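Local coordinates for protein taurine:2-oxoglutarate aminotransferase (Bifidobacterium kashiwanohense PV20-2, PDB 6JIX) that probably transfers the amino group of taurine to 2-oxoglutarate, using pyridoxal 5'-phosphate as cofactor, in the manner of class-III aminotransferases, at residues A[141-146]-A[152-157]; A[219-222]-A[228-231]; A[222-227]-A[253-258]; A[259-262]-A[268-271]; A[367-372]-A[420-425]. One frame throughout, in Å; residues are numbered along the deposited sequence.

Interaction 1: residues A[141-146]-A[152-157]; sequences RSYHGS and NASGDW. With PLP (pyridoxal-5'-phosphate), chain G.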
# COMPACT_ATOMS: atom_id res chain seq x y z
N ARG A 141 -11.16 19.52 -5.90
CA ARG A 141 -11.93 18.48 -6.59
C ARG A 141 -10.95 17.40 -7.07
O ARG A 141 -10.56 17.34 -8.23
CB ARG A 141 -12.71 19.07 -7.76
CG ARG A 141 -14.05 19.67 -7.41
CD ARG A 141 -14.49 20.62 -8.53
NE ARG A 141 -15.81 21.21 -8.32
CZ ARG A 141 -16.13 22.46 -8.65
NH1 ARG A 141 -15.23 23.25 -9.21
NH2 ARG A 141 -17.36 22.91 -8.42
N SER A 142 -10.59 16.53 -6.14
CA SER A 142 -9.59 15.51 -6.42
C SER A 142 -9.62 14.45 -5.33
O SER A 142 -10.04 14.71 -4.19
CB SER A 142 -8.19 16.12 -6.54
OG SER A 142 -7.58 16.30 -5.26
N TYR A 143 -9.18 13.25 -5.70
CA TYR A 143 -8.90 12.18 -4.74
C TYR A 143 -7.57 11.53 -5.10
O TYR A 143 -7.33 11.18 -6.26
CB TYR A 143 -10.00 11.12 -4.73
CG TYR A 143 -9.76 10.01 -3.72
CD1 TYR A 143 -9.90 10.25 -2.36
CD2 TYR A 143 -9.38 8.73 -4.14
CE1 TYR A 143 -9.68 9.23 -1.42
CE2 TYR A 143 -9.15 7.71 -3.21
CZ TYR A 143 -9.30 7.96 -1.84
OH TYR A 143 -9.08 6.95 -0.90
N HIS A 144 -6.70 11.38 -4.08
CA HIS A 144 -5.36 10.82 -4.26
C HIS A 144 -5.02 9.67 -3.33
O HIS A 144 -3.87 9.23 -3.31
CB HIS A 144 -4.30 11.91 -4.09
CG HIS A 144 -4.41 13.01 -5.10
ND1 HIS A 144 -4.05 12.85 -6.42
CD2 HIS A 144 -4.85 14.29 -4.98
CE1 HIS A 144 -4.25 13.99 -7.06
NE2 HIS A 144 -4.73 14.88 -6.21
N GLY A 145 -5.96 9.20 -2.52
CA GLY A 145 -5.72 8.12 -1.59
C GLY A 145 -6.16 8.48 -0.18
O GLY A 145 -6.52 9.62 0.11
N SER A 146 -6.11 7.47 0.69
CA SER A 146 -6.68 7.59 2.03
C SER A 146 -5.65 7.61 3.15
O SER A 146 -6.00 7.96 4.28
CB SER A 146 -7.68 6.45 2.28
OG SER A 146 -7.17 5.24 1.76
N ASN A 152 -4.40 14.07 2.98
CA ASN A 152 -4.21 15.51 3.12
C ASN A 152 -4.10 16.18 1.76
O ASN A 152 -4.59 17.30 1.56
CB ASN A 152 -2.99 15.81 3.99
CG ASN A 152 -3.33 15.93 5.45
OD1 ASN A 152 -3.76 16.99 5.93
ND2 ASN A 152 -3.13 14.85 6.18
N ALA A 153 -3.47 15.49 0.79
CA ALA A 153 -3.39 16.05 -0.55
C ALA A 153 -4.73 15.97 -1.28
O ALA A 153 -4.97 16.78 -2.20
CB ALA A 153 -2.31 15.33 -1.36
N SER A 154 -5.61 15.06 -0.89
CA SER A 154 -6.90 14.90 -1.56
C SER A 154 -7.85 16.03 -1.21
O SER A 154 -7.87 16.53 -0.08
CB SER A 154 -7.51 13.55 -1.20
OG SER A 154 -6.69 12.53 -1.69
N GLY A 155 -8.66 16.42 -2.19
CA GLY A 155 -9.63 17.49 -2.02
C GLY A 155 -10.96 17.10 -1.42
O GLY A 155 -11.52 17.86 -0.61
N ASP A 156 -11.50 15.94 -1.80
CA ASP A 156 -12.88 15.66 -1.41
C ASP A 156 -12.95 15.31 0.09
O ASP A 156 -11.94 15.10 0.77
CB ASP A 156 -13.51 14.58 -2.31
CG ASP A 156 -12.93 13.16 -2.10
OD1 ASP A 156 -12.91 12.38 -3.09
OD2 ASP A 156 -12.52 12.81 -0.96
N TRP A 157 -14.19 15.28 0.59
CA TRP A 157 -14.45 15.29 2.02
C TRP A 157 -13.93 14.06 2.75
O TRP A 157 -13.93 14.05 3.98
CB TRP A 157 -15.96 15.44 2.26
CG TRP A 157 -16.84 14.47 1.47
CD1 TRP A 157 -17.54 14.74 0.33
CD2 TRP A 157 -17.13 13.10 1.80
NE1 TRP A 157 -18.23 13.62 -0.08
CE2 TRP A 157 -18.00 12.61 0.81
CE3 TRP A 157 -16.74 12.25 2.84
CZ2 TRP A 157 -18.48 11.30 0.82
CZ3 TRP A 157 -17.22 10.94 2.84
CH2 TRP A 157 -18.08 10.48 1.84
N1 PLP G . -5.60 8.49 -7.25
C2 PLP G . -6.73 8.39 -7.95
C2A PLP G . -6.98 9.27 -9.16
C3 PLP G . -7.73 7.45 -7.58
O3 PLP G . -8.91 7.33 -8.28
C4 PLP G . -7.52 6.63 -6.49
C4A PLP G . -8.63 5.61 -6.11
O4A PLP G . -9.81 5.83 -6.40
C5 PLP G . -6.29 6.77 -5.78
C6 PLP G . -5.34 7.71 -6.19
C5A PLP G . -6.01 5.85 -4.53
O4P PLP G . -5.62 4.62 -5.05
P PLP G . -5.60 3.31 -4.10
O1P PLP G . -4.95 2.18 -4.78
O2P PLP G . -4.74 3.51 -2.91
O3P PLP G . -7.18 2.96 -3.62
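Ser154 holds OG beside its own backbone N (chi1 -64°), which aims the hydroxyl at His144, and Tyr143 swings CG opposite its backbone N (chi1 -178°), which sets the ring next to Asp156. Ser154 has just left helix 148-153, and its OG accepts the N-H of His144 with 2.7 Å between OG and N; the same hydroxyl is bonded to Ala150 O one turn back. Ser142 O takes two N-H groups: Gly155 N, 3.0 Å away, stands above the carbonyl plane, whereas Asp156 N, at 3.1 Å from the same oxygen, lies almost in line with the C=O bond. Gly155 N has a longer second acceptor in Ser142 OG (3.3 Å), a hydroxyl whose stronger partner is Cys139 O. The Asp156 carboxylate runs obliquely past the tyrosine, its plane 17° from the ring's and its OD1 3.6 Å from Tyr143 CB. Asn225 and Arg158 hold that OD1. His144 brings its CD2 edge to Ala153 O, and its ND1 bonds Asp252. Toward the cofactor, PLP C4A sits at the edge of the tyrosine ring, 3.6 Å from CE2, while Gly145 N lies over one ring face. The loop after strand 135-139, pinned to the end of the helix it leads into, thus forms one wall of the PLP site of a class-III aminotransferase.

Interaction 2: residues A[219-222]-A[228-231]; sequences ESIV and ILPP. With PLP (pyridoxal-5'-phosphate), chain G.
Val222 and Ile228 meet where the loop after strand 213-219 doubles back: Ile228 N gives its hydrogen to Val222 O at 2.9 Å, arriving in the carbonyl plane with a C=O...N angle of 151°. One water continues the link, accepting from Val222 N at 3.0 Å and donating to Ile228 O at 2.9 Å, so the backbones are joined by one direct and one water-mediated link. The side chains of Val222 and Ile228 lie alongside each other and point the same way, Val222 CB being 3.9 Å from Ile228 CD1. Ile221 sends its two branches to different partners. Its CG1 stands beside the backbone N (chi1 -70°), leaving CG2 opposite that N and 3.9 Å from Leu229 CD2, with the two side chains side by side. CG1 instead meets the ring of Pro230, crossing it at about a right angle with 4.2 Å to CD. Strand 361-367 packs on Ile221 and Leu229 through Ile367. At the end of strand 213-219, Glu219 reaches out extended to the cofactor, CG lying 3.6 Å from PLP C2A, the methyl carbon. Its carboxylate is fixed by two backbone N-H groups, Gly223 N on OE1 and Tyr143 N on OE2. The loop leaves the C-terminal end of strand 213-219, one of the parallel strands of the central sheet, at whose ends the cofactor is held in fold type I PLP enzymes, the group that includes class-III aminotransferases.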
# COMPACT_ATOMS: atom_id res chain seq x y z
N GLU A 219 -4.78 15.09 -10.61
CA GLU A 219 -5.28 14.08 -11.53
C GLU A 219 -5.29 14.62 -12.95
O GLU A 219 -5.84 15.70 -13.21
CB GLU A 219 -6.70 13.66 -11.16
CG GLU A 219 -6.87 12.80 -9.93
CD GLU A 219 -8.34 12.56 -9.59
OE1 GLU A 219 -8.88 11.52 -10.02
OE2 GLU A 219 -8.95 13.40 -8.89
N SER A 220 -4.72 13.83 -13.87
CA SER A 220 -4.69 14.27 -15.27
C SER A 220 -6.08 14.71 -15.73
O SER A 220 -6.25 15.83 -16.23
CB SER A 220 -4.16 13.14 -16.16
OG SER A 220 -2.80 12.83 -15.88
N ILE A 221 -7.08 13.88 -15.49
CA ILE A 221 -8.49 14.23 -15.61
C ILE A 221 -9.14 13.78 -14.32
O ILE A 221 -9.01 12.61 -13.94
CB ILE A 221 -9.16 13.55 -16.81
CG1 ILE A 221 -8.65 14.14 -18.12
CG2 ILE A 221 -10.69 13.70 -16.74
CD1 ILE A 221 -8.82 13.21 -19.33
N VAL A 222 -9.79 14.71 -13.60
CA VAL A 222 -10.37 14.35 -12.30
C VAL A 222 -11.36 13.20 -12.49
O VAL A 222 -12.35 13.34 -13.22
CB VAL A 222 -11.02 15.56 -11.62
CG1 VAL A 222 -12.00 15.10 -10.56
CG2 VAL A 222 -9.96 16.42 -10.97
N ILE A 228 -14.14 15.01 -14.70
CA ILE A 228 -14.31 16.45 -14.90
C ILE A 228 -13.24 16.87 -15.91
O ILE A 228 -12.14 17.30 -15.55
CB ILE A 228 -14.22 17.23 -13.59
CG1 ILE A 228 -15.04 16.50 -12.50
CG2 ILE A 228 -14.77 18.64 -13.78
CD1 ILE A 228 -14.63 16.84 -11.09
N LEU A 229 -13.58 16.74 -17.19
CA LEU A 229 -12.70 17.19 -18.25
C LEU A 229 -12.34 18.66 -18.05
O LEU A 229 -13.23 19.48 -17.81
CB LEU A 229 -13.38 17.00 -19.61
CG LEU A 229 -13.85 15.57 -19.87
CD1 LEU A 229 -14.72 15.51 -21.12
CD2 LEU A 229 -12.64 14.60 -19.97
N PRO A 230 -11.05 19.00 -18.09
CA PRO A 230 -10.64 20.40 -17.88
C PRO A 230 -10.97 21.26 -19.08
O PRO A 230 -11.03 20.76 -20.21
CB PRO A 230 -9.12 20.28 -17.69
CG PRO A 230 -8.76 19.06 -18.48
CD PRO A 230 -9.90 18.11 -18.26
N PRO A 231 -11.15 22.57 -18.88
CA PRO A 231 -11.28 23.47 -20.03
C PRO A 231 -10.01 23.45 -20.87
O PRO A 231 -8.91 23.21 -20.36
CB PRO A 231 -11.49 24.85 -19.39
CG PRO A 231 -10.98 24.70 -17.96
CD PRO A 231 -11.33 23.29 -17.60
N1 PLP G . -5.60 8.49 -7.25
C2 PLP G . -6.73 8.39 -7.95
C2A PLP G . -6.98 9.27 -9.16
C3 PLP G . -7.73 7.45 -7.58
O3 PLP G . -8.91 7.33 -8.28
C4 PLP G . -7.52 6.63 -6.49
C4A PLP G . -8.63 5.61 -6.11
O4A PLP G . -9.81 5.83 -6.40
C5 PLP G . -6.29 6.77 -5.78
C6 PLP G . -5.34 7.71 -6.19
C5A PLP G . -6.01 5.85 -4.53
O4P PLP G . -5.62 4.62 -5.05
P PLP G . -5.60 3.31 -4.10
O1P PLP G . -4.95 2.18 -4.78
O2P PLP G . -4.74 3.51 -2.91
O3P PLP G . -7.18 2.96 -3.62
O HOH W 1 -9.29 17.36 -14.84

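Interaction 3: residues A[222-227]-A[253-258]; sequences VGANGV and EVMAGF. With PLP (pyridoxal-5'-phosphate), chain G.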
# COMPACT_ATOMS: atom_id res chain seq x y z
N VAL A 222 -9.79 14.71 -13.60
CA VAL A 222 -10.37 14.35 -12.30
C VAL A 222 -11.36 13.20 -12.49
O VAL A 222 -12.35 13.34 -13.22
CB VAL A 222 -11.02 15.56 -11.62
CG1 VAL A 222 -12.00 15.10 -10.56
CG2 VAL A 222 -9.96 16.42 -10.97
N GLY A 223 -11.11 12.08 -11.80
CA GLY A 223 -11.81 10.85 -12.08
C GLY A 223 -12.97 10.48 -11.19
O GLY A 223 -14.13 10.71 -11.55
N ALA A 224 -12.70 9.89 -10.02
CA ALA A 224 -13.79 9.38 -9.21
C ALA A 224 -14.80 10.48 -8.92
O ALA A 224 -16.01 10.22 -8.84
CB ALA A 224 -13.27 8.75 -7.92
N ASN A 225 -14.33 11.72 -8.82
CA ASN A 225 -15.20 12.85 -8.54
C ASN A 225 -15.90 13.38 -9.79
O ASN A 225 -16.44 14.49 -9.75
CB ASN A 225 -14.42 13.97 -7.85
CG ASN A 225 -14.36 13.79 -6.35
OD1 ASN A 225 -15.16 14.35 -5.60
ND2 ASN A 225 -13.40 12.99 -5.90
N GLY A 226 -15.88 12.63 -10.90
CA GLY A 226 -16.83 12.90 -11.96
C GLY A 226 -16.35 13.03 -13.38
O GLY A 226 -17.06 13.61 -14.20
N VAL A 227 -15.17 12.52 -13.71
CA VAL A 227 -14.62 12.66 -15.06
C VAL A 227 -14.75 14.11 -15.48
O VAL A 227 -15.36 14.43 -16.50
CB VAL A 227 -15.32 11.72 -16.06
CG1 VAL A 227 -14.55 11.65 -17.36
CG2 VAL A 227 -15.47 10.34 -15.47
N GLU A 253 -2.15 9.40 -12.56
CA GLU A 253 -2.74 8.54 -13.58
C GLU A 253 -3.36 7.29 -12.98
O GLU A 253 -3.65 6.34 -13.72
CB GLU A 253 -1.69 8.13 -14.62
CG GLU A 253 -1.08 9.25 -15.42
CD GLU A 253 -1.94 9.63 -16.60
OE1 GLU A 253 -2.52 8.71 -17.22
OE2 GLU A 253 -2.05 10.84 -16.90
N VAL A 254 -3.58 7.26 -11.67
CA VAL A 254 -4.04 6.03 -11.03
C VAL A 254 -5.34 5.55 -11.68
O VAL A 254 -5.51 4.35 -11.95
CB VAL A 254 -4.20 6.24 -9.51
CG1 VAL A 254 -5.10 5.15 -8.91
CG2 VAL A 254 -2.84 6.24 -8.83
N MET A 255 -6.28 6.46 -11.93
CA MET A 255 -7.55 6.08 -12.53
C MET A 255 -7.58 6.26 -14.04
O MET A 255 -8.19 5.46 -14.74
CB MET A 255 -8.70 6.88 -11.90
CG MET A 255 -10.03 6.62 -12.59
SD MET A 255 -11.50 6.97 -11.59
CE MET A 255 -11.06 6.09 -10.09
N ALA A 256 -6.91 7.29 -14.57
CA ALA A 256 -7.02 7.63 -15.98
C ALA A 256 -5.93 7.00 -16.83
O ALA A 256 -5.92 7.22 -18.05
CB ALA A 256 -7.02 9.15 -16.16
N GLY A 257 -5.03 6.21 -16.23
CA GLY A 257 -3.95 5.61 -16.99
C GLY A 257 -4.34 4.31 -17.69
O GLY A 257 -5.42 3.75 -17.50
N PHE A 258 -3.45 3.88 -18.58
CA PHE A 258 -3.53 2.58 -19.25
C PHE A 258 -4.78 2.45 -20.12
O PHE A 258 -5.62 1.56 -19.95
CB PHE A 258 -3.39 1.46 -18.21
CG PHE A 258 -2.05 1.48 -17.53
CD1 PHE A 258 -0.92 1.07 -18.21
CD2 PHE A 258 -1.89 2.02 -16.26
CE1 PHE A 258 0.33 1.14 -17.62
CE2 PHE A 258 -0.64 2.09 -15.66
CZ PHE A 258 0.47 1.65 -16.33
N1 PLP G . -5.60 8.49 -7.25
C2 PLP G . -6.73 8.39 -7.95
C2A PLP G . -6.98 9.27 -9.16
C3 PLP G . -7.73 7.45 -7.58
O3 PLP G . -8.91 7.33 -8.28
C4 PLP G . -7.52 6.63 -6.49
C4A PLP G . -8.63 5.61 -6.11
O4A PLP G . -9.81 5.83 -6.40
C5 PLP G . -6.29 6.77 -5.78
C6 PLP G . -5.34 7.71 -6.19
C5A PLP G . -6.01 5.85 -4.53
O4P PLP G . -5.62 4.62 -5.05
P PLP G . -5.60 3.31 -4.10
O1P PLP G . -4.95 2.18 -4.78
O2P PLP G . -4.74 3.51 -2.91
O3P PLP G . -7.18 2.96 -3.62
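Met255 reaches from the loop after strand 248-252 to Gly223 and Ala224, and each part of its chain meets something different. CB passes along the rim of the cofactor, 3.7 Å from PLP O3. With CG opposite the backbone N (chi1 174°), the chain runs straight out to SD, which rests on the backbone of the other loop, 3.5 Å from Ala224 N and 3.8 Å from Gly223 C. A bend at chi3 (-49°) then turns CE toward PLP O3; CE also lies 4.1 Å from Ala224 CB. Gly223 has no side chain to obstruct this, since a CB there would run into SD. Its carbonyl oxygen gathers Gly226 N and Val227 N, which keeps the small turn closed. Next door, Val254 covers one face of the pyridine: CB is 3.5 Å from PLP N1 and CG1 is 3.7 Å from PLP C5, while on the opposite side His144 C approaches C6 and Tyr143 O approaches C2. An alanine in place of Val254 removes both methyl branches, and the ring would probably be left thinly packed on that side and freer to tilt. Lys281 touches both Val254 and Met255. No hydrogen bond joins the two loops; the contact depends on thioether and methyl groups, which implies a weakly polar, shape-fitted wall beside the O3 edge of the cofactor.

Interaction 4: residues A[259-262]-A[268-271]; sequences GRTG and QNFD
Thr261 and Asn269 meet through a single side-chain hydrogen bond, Asn269 ND2 donating to Thr261 OG1 at 2.9 Å. The bond is fairly straight (153° at the hydrogen), and OG1 lies within 8° of the amide plane, as suits an N-H of that group. Thr261 brings OG1 there by placing it between its backbone N and carbonyl carbon (chi1 72°). Asn269 ND2 also serves Ala266 O, so the amide ties the loop at two points; a leucine in its place would probably leave both Thr261 OG1 and Ala266 O without this donor. Among backbone bonds, Gly262 N to Gly259 O (3.1 Å) closes a type I beta turn that carries Thr261 at its third position. Packing surrounds the bond: Thr261 CG2 meets Ile221 CD1, Ile367 lies against both Thr261 and Asn269, and the Phe270 ring touches Pro230. Altogether this is a beta turn followed by a short 3-10 segment, tied side chain to side chain within the long connection between strands 248-252 and 276-279 of the seven-stranded sheet.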
# COMPACT_ATOMS: atom_id res chain seq x y z
N GLY A 259 -4.88 3.36 -21.10
CA GLY A 259 -5.86 3.27 -22.15
C GLY A 259 -7.22 3.83 -21.81
O GLY A 259 -8.07 3.92 -22.71
N ARG A 260 -7.46 4.17 -20.55
CA ARG A 260 -8.77 4.64 -20.11
C ARG A 260 -9.34 5.73 -21.03
O ARG A 260 -10.54 5.73 -21.35
CB ARG A 260 -8.67 5.13 -18.67
CG ARG A 260 -10.00 5.50 -18.06
CD ARG A 260 -11.07 4.56 -18.57
NE ARG A 260 -10.87 3.24 -18.01
CZ ARG A 260 -11.80 2.29 -18.06
NH1 ARG A 260 -12.95 2.55 -18.65
NH2 ARG A 260 -11.56 1.10 -17.51
N THR A 261 -8.49 6.66 -21.47
CA THR A 261 -8.91 7.84 -22.22
C THR A 261 -8.63 7.73 -23.72
O THR A 261 -8.86 8.71 -24.44
CB THR A 261 -8.21 9.09 -21.68
OG1 THR A 261 -6.82 9.08 -22.06
CG2 THR A 261 -8.37 9.18 -20.13
N GLY A 262 -8.11 6.60 -24.19
CA GLY A 262 -7.70 6.45 -25.57
C GLY A 262 -6.22 6.65 -25.81
O GLY A 262 -5.74 6.36 -26.92
N GLN A 268 -1.13 12.32 -21.76
CA GLN A 268 -0.74 12.35 -23.16
C GLN A 268 -1.81 12.97 -24.06
O GLN A 268 -1.56 13.14 -25.26
CB GLN A 268 -0.41 10.94 -23.65
CG GLN A 268 1.01 10.49 -23.31
CD GLN A 268 1.15 8.97 -23.26
OE1 GLN A 268 0.15 8.25 -23.34
NE2 GLN A 268 2.38 8.48 -23.13
N ASN A 269 -2.99 13.30 -23.53
CA ASN A 269 -3.98 14.02 -24.32
C ASN A 269 -3.72 15.51 -24.32
O ASN A 269 -4.49 16.26 -24.94
CB ASN A 269 -5.39 13.81 -23.77
CG ASN A 269 -5.87 12.40 -23.91
OD1 ASN A 269 -6.32 11.99 -24.98
ND2 ASN A 269 -5.79 11.65 -22.82
N PHE A 270 -2.64 15.95 -23.69
CA PHE A 270 -2.36 17.35 -23.45
C PHE A 270 -0.91 17.59 -23.83
O PHE A 270 -0.09 16.67 -23.88
CB PHE A 270 -2.57 17.79 -21.99
CG PHE A 270 -3.92 17.46 -21.41
CD1 PHE A 270 -5.05 18.19 -21.75
CD2 PHE A 270 -4.05 16.47 -20.44
CE1 PHE A 270 -6.29 17.91 -21.17
CE2 PHE A 270 -5.29 16.18 -19.86
CZ PHE A 270 -6.41 16.90 -20.22
N ASP A 271 -0.59 18.86 -24.07
CA ASP A 271 0.76 19.25 -24.48
C ASP A 271 1.64 19.52 -23.25
O ASP A 271 2.14 20.63 -23.05
CB ASP A 271 0.68 20.44 -25.42
CG ASP A 271 2.02 20.80 -26.02
OD1 ASP A 271 3.01 20.08 -25.76
OD2 ASP A 271 2.08 21.80 -26.77

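Interaction 5: residues A[367-372]-A[420-425]; sequences IGLFSA and PPLIIT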
# COMPACT_ATOMS: atom_id res chain seq x y z
N ILE A 367 -14.20 10.81 -22.58
CA ILE A 367 -12.99 10.70 -23.38
C ILE A 367 -12.55 9.24 -23.34
O ILE A 367 -12.35 8.68 -22.26
CB ILE A 367 -11.88 11.63 -22.89
CG1 ILE A 367 -10.71 11.61 -23.87
CG2 ILE A 367 -11.46 11.27 -21.49
CD1 ILE A 367 -9.70 12.67 -23.58
N GLY A 368 -12.40 8.62 -24.52
CA GLY A 368 -12.18 7.18 -24.57
C GLY A 368 -13.35 6.45 -23.94
O GLY A 368 -14.53 6.67 -24.26
N LEU A 369 -13.04 5.54 -23.03
CA LEU A 369 -14.07 4.88 -22.24
C LEU A 369 -14.06 5.42 -20.81
O LEU A 369 -14.24 4.68 -19.84
CB LEU A 369 -13.89 3.37 -22.30
CG LEU A 369 -14.19 2.80 -23.69
CD1 LEU A 369 -13.78 1.34 -23.82
CD2 LEU A 369 -15.67 2.96 -24.01
N PHE A 370 -13.84 6.74 -20.68
CA PHE A 370 -13.79 7.48 -19.41
C PHE A 370 -14.88 8.55 -19.47
O PHE A 370 -14.70 9.60 -20.09
CB PHE A 370 -12.40 8.09 -19.23
CG PHE A 370 -12.03 8.39 -17.80
CD1 PHE A 370 -12.44 7.56 -16.76
CD2 PHE A 370 -11.24 9.50 -17.50
CE1 PHE A 370 -12.08 7.85 -15.43
CE2 PHE A 370 -10.88 9.78 -16.18
CZ PHE A 370 -11.30 8.96 -15.15
N SER A 371 -16.01 8.31 -18.80
CA SER A 371 -17.20 9.11 -19.07
C SER A 371 -18.06 9.20 -17.82
O SER A 371 -17.99 8.35 -16.93
CB SER A 371 -18.02 8.50 -20.22
OG SER A 371 -18.90 7.49 -19.73
N ALA A 372 -18.91 10.23 -17.79
CA ALA A 372 -19.81 10.46 -16.66
C ALA A 372 -20.97 11.36 -17.09
O ALA A 372 -20.84 12.19 -18.00
CB ALA A 372 -19.07 11.09 -15.47
N PRO A 420 -16.53 1.37 -18.83
CA PRO A 420 -16.52 -0.08 -19.07
C PRO A 420 -15.13 -0.58 -19.43
O PRO A 420 -14.26 0.21 -19.82
CB PRO A 420 -17.49 -0.25 -20.25
CG PRO A 420 -17.39 1.07 -20.98
CD PRO A 420 -17.21 2.11 -19.91
N PRO A 421 -14.89 -1.88 -19.32
CA PRO A 421 -13.56 -2.40 -19.65
C PRO A 421 -13.17 -2.06 -21.08
O PRO A 421 -14.00 -2.04 -21.99
CB PRO A 421 -13.71 -3.92 -19.46
CG PRO A 421 -14.87 -4.05 -18.53
CD PRO A 421 -15.80 -2.94 -18.87
N LEU A 422 -11.87 -1.77 -21.26
CA LEU A 422 -11.32 -1.36 -22.54
C LEU A 422 -11.49 -2.42 -23.61
O LEU A 422 -11.28 -2.12 -24.79
CB LEU A 422 -9.83 -1.03 -22.39
CG LEU A 422 -9.50 0.04 -21.33
CD1 LEU A 422 -8.12 0.64 -21.53
CD2 LEU A 422 -10.56 1.14 -21.34
N ILE A 423 -11.85 -3.66 -23.24
CA ILE A 423 -12.06 -4.71 -24.23
C ILE A 423 -13.51 -4.85 -24.65
O ILE A 423 -13.83 -5.72 -25.47
CB ILE A 423 -11.56 -6.09 -23.73
CG1 ILE A 423 -12.35 -6.55 -22.50
CG2 ILE A 423 -10.06 -6.07 -23.46
CD1 ILE A 423 -11.91 -7.88 -21.98
N ILE A 424 -14.42 -4.05 -24.07
CA ILE A 424 -15.82 -4.12 -24.46
C ILE A 424 -15.95 -3.90 -25.98
O ILE A 424 -15.22 -3.12 -26.59
CB ILE A 424 -16.66 -3.11 -23.67
CG1 ILE A 424 -18.11 -3.60 -23.57
CG2 ILE A 424 -16.56 -1.73 -24.29
CD1 ILE A 424 -18.99 -2.72 -22.71
N THR A 425 -16.91 -4.59 -26.58
CA THR A 425 -17.11 -4.52 -28.02
C THR A 425 -18.30 -3.63 -28.31
O THR A 425 -19.11 -3.35 -27.42
CB THR A 425 -17.34 -5.92 -28.60
OG1 THR A 425 -18.57 -6.44 -28.08
CG2 THR A 425 -16.17 -6.83 -28.23
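A two-residue beta hairpin, the type II' turn that joins strands 361-367 and 370-376, presses its corner residue Leu369 into the loop 420-425 just ahead of helix 426-447. The turn is closed by the hydrogen-bonded pair of Ile367 and Phe370, with Ile367 N 2.8 Å from Phe370 O and Phe370 N 2.9 Å from Ile367 O. Gly368, at positive phi, occupies the first corner and hands Leu369 to the loop. Leu369 keeps CG beside its backbone N and opposite its carbonyl carbon (chi1 -69°), and the two methyls branch from CG. CD2 goes to the proline ring, 4.0 Å from Pro420 CG, the two side chains crossing at about a right angle. CD1 goes further into the loop, where it lies 3.8 Å from Pro421 O, 4.1 Å from Leu422 CD2 and 4.2 Å from Ile424 CG2. Residues 421-424 form a type I turn, closed by Ile424 N to Pro421 O at 2.9 Å, which brings Leu422 and Ile424 to the same methyl. Met343 of helix 336-357 also packs on Leu369. Two carbonyl oxygens beside the contact, Leu369 O and Pro420 O, both bond Arg260 NH1, which so spans the two segments that share no direct hydrogen bond. The side chains therefore join hairpin and loop by apolar burial, with one arginine stitching the backbones; the two carbonyl oxygens probably help stabilise the buried guanidinium and hold it in place.

Interactions 1, 2 and 3 surround the cofactor: loops after three neighbouring parallel strands of the seven-stranded sheet each bring residues to PLP. Interactions 2 and 3 share Val222, and a side-chain bond ties interaction 1 to interaction 3. Interactions 4 and 5 stand back from the ring; interaction 4 reaches both segments of interaction 5, while Ile367 touches interactions 2 and 4. Interactions 1, 2, 3 and 5 are buried; interaction 4 is only partly so. Their chemistry differs accordingly: backbone and hydroxyl hydrogen bonds dominate interaction 1, one direct and one water-mediated bond with apolar packing interaction 2, thioether and methyl contacts interaction 3, a lone amide–hydroxyl bond interaction 4, and leucine burial interaction 5.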